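Local coordinates for KDGF (Halomonas sp., PDB 5FQ0), which probably converts the unsaturated monouronates released from pectin and alginate into their linear ketone forms, as a metal-binding member of the cupin family, at residues Gln15-Glu18 with Gln22-Ile25. Numbering follows the deposited sequence.
Sequences QDVE and QRKI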
loop_
_atom_site.group_PDB
_atom_site.type_symbol
_atom_site.label_atom_id
_atom_site.label_comp_id
_atom_site.label_asym_id
_atom_site.label_seq_id
_atom_site.Cartn_x
_atom_site.Cartn_y
_atom_site.Cartn_z
ATOM N N GLN B 15 -7.767 5.495 -15.207
ATOM C CA GLN B 15 -7.279 5.042 -16.508
ATOM C C GLN B 15 -7.862 3.658 -16.744
ATOM O O GLN B 15 -7.814 2.822 -15.849
ATOM C CB GLN B 15 -5.734 4.934 -16.516
ATOM C CG GLN B 15 -4.978 6.228 -16.212
ATOM C CD GLN B 15 -5.336 7.346 -17.185
ATOM O OE1 GLN B 15 -5.435 7.123 -18.394
ATOM N NE2 GLN B 15 -5.589 8.544 -16.654
ATOM N N ASP B 16 -8.384 3.402 -17.937
ATOM C CA ASP B 16 -8.919 2.074 -18.257
ATOM C C ASP B 16 -7.816 1.033 -18.359
ATOM O O ASP B 16 -6.790 1.282 -18.952
ATOM C CB ASP B 16 -9.687 2.125 -19.558
ATOM C CG ASP B 16 -10.952 2.909 -19.424
ATOM O OD1 ASP B 16 -11.621 2.758 -18.391
ATOM O OD2 ASP B 16 -11.267 3.699 -20.318
ATOM N N VAL B 17 -8.010 -0.115 -17.735
ATOM C CA VAL B 17 -7.055 -1.191 -17.835
ATOM C C VAL B 17 -7.655 -2.174 -18.821
ATOM O O VAL B 17 -7.078 -2.393 -19.889
ATOM C CB VAL B 17 -6.808 -1.866 -16.476
ATOM C CG1 VAL B 17 -5.872 -3.067 -16.634
ATOM C CG2 VAL B 17 -6.271 -0.851 -15.467
ATOM N N GLU B 18 -8.805 -2.756 -18.454
ATOM C CA GLU B 18 -9.619 -3.598 -19.344
ATOM C C GLU B 18 -11.092 -3.448 -18.932
ATOM O O GLU B 18 -11.380 -2.704 -17.995
ATOM C CB GLU B 18 -9.175 -5.055 -19.287
ATOM C CG GLU B 18 -8.701 -5.495 -17.926
ATOM C CD GLU B 18 -8.594 -6.994 -17.803
ATOM O OE1 GLU B 18 -9.570 -7.684 -18.149
ATOM O OE2 GLU B 18 -7.550 -7.493 -17.349
ATOM N N GLN B 22 -10.269 -0.279 -13.826
ATOM C CA GLN B 22 -9.565 1.002 -13.988
ATOM C C GLN B 22 -8.471 1.159 -12.933
ATOM O O GLN B 22 -8.499 0.483 -11.879
ATOM C CB GLN B 22 -10.546 2.154 -13.840
ATOM C CG GLN B 22 -11.638 2.151 -14.903
ATOM C CD GLN B 22 -12.403 3.451 -14.897
ATOM O OE1 GLN B 22 -12.878 3.898 -13.860
ATOM N NE2 GLN B 22 -12.470 4.088 -16.036
ATOM N N ARG B 23 -7.526 2.070 -13.176
ATOM C CA ARG B 23 -6.475 2.294 -12.197
ATOM C C ARG B 23 -5.932 3.689 -12.194
ATOM O O ARG B 23 -6.153 4.447 -13.122
ATOM C CB ARG B 23 -5.309 1.319 -12.392
ATOM C CG ARG B 23 -4.384 1.630 -13.547
ATOM C CD ARG B 23 -3.271 0.586 -13.537
ATOM N NE ARG B 23 -2.566 0.647 -14.801
ATOM C CZ ARG B 23 -2.279 -0.389 -15.572
ATOM N NH1 ARG B 23 -2.566 -1.626 -15.199
ATOM N NH2 ARG B 23 -1.661 -0.171 -16.710
ATOM N N LYS B 24 -5.217 4.012 -11.135
ATOM C CA LYS B 24 -4.381 5.209 -11.111
ATOM C C LYS B 24 -3.000 4.788 -10.585
ATOM O O LYS B 24 -2.919 4.117 -9.527
ATOM C CB LYS B 24 -4.955 6.257 -10.181
ATOM C CG LYS B 24 -6.393 6.689 -10.473
ATOM C CD LYS B 24 -6.757 7.869 -9.578
ATOM C CE LYS B 24 -8.257 8.192 -9.654
ATOM N NZ LYS B 24 -8.603 9.470 -8.948
ATOM N N ILE B 25 -1.943 5.192 -11.290
ATOM C CA ILE B 25 -0.569 4.986 -10.814
ATOM C C ILE B 25 -0.364 5.976 -9.672
ATOM O O ILE B 25 -0.436 7.157 -9.897
ATOM C CB ILE B 25 0.488 5.300 -11.902
ATOM C CG1 ILE B 25 0.211 4.505 -13.209
ATOM C CG2 ILE B 25 1.918 5.066 -11.346
ATOM C CD1 ILE B 25 0.213 3.020 -13.024
#
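Gln15 and Arg23 form an antiparallel hydrogen-bonded pair in which each backbone N-H meets the other residue's carbonyl oxygen, Gln15 N to Arg23 O and Arg23 N to Gln15 O both at 2.8 Å. Gln15 O also receives a CA-H...O contact from Gln22 CA, 3.1 Å away. On one face of the ribbon Asp16 and Gln22, a non-hydrogen-bonded pair, run side by side. Gln22 NE2 gives a nearly straight bond to Asp16 OD1 at 2.8 Å, meeting the carboxylate on its syn side but tilted from its plane, while OD1 lies almost in the amide plane. A carboxylate and a primary amide suit this place at the surface, since one only accepts and the other can donate.

The two segments make a beta hairpin at the margin of the larger sheet of the cupin beta-sandwich; near its turn Val17 and Glu18 both face the residue preceding Gln22, a classic beta bulge. Arg23 rises from the opposite face, where Val17, pointing toward the second strand, crosses it at about a right angle. Methyl CG2 of Val17 lies 3.7 Å from Arg23 CG, packing on the aliphatic stem and over one face of the guanidinium, whose NH1 can still bond beyond the contact, weakly to a citrate probably from the crystallisation liquor. Arg23 CG sits between its own backbone N and carbonyl carbon (chi1 76°), and from there the extended chain passes across CG2.

In flanking strand 32-39, Lys38 NZ bonds Gln22 OE1; with Asp16 on NE2, this defines which way round the amide lies.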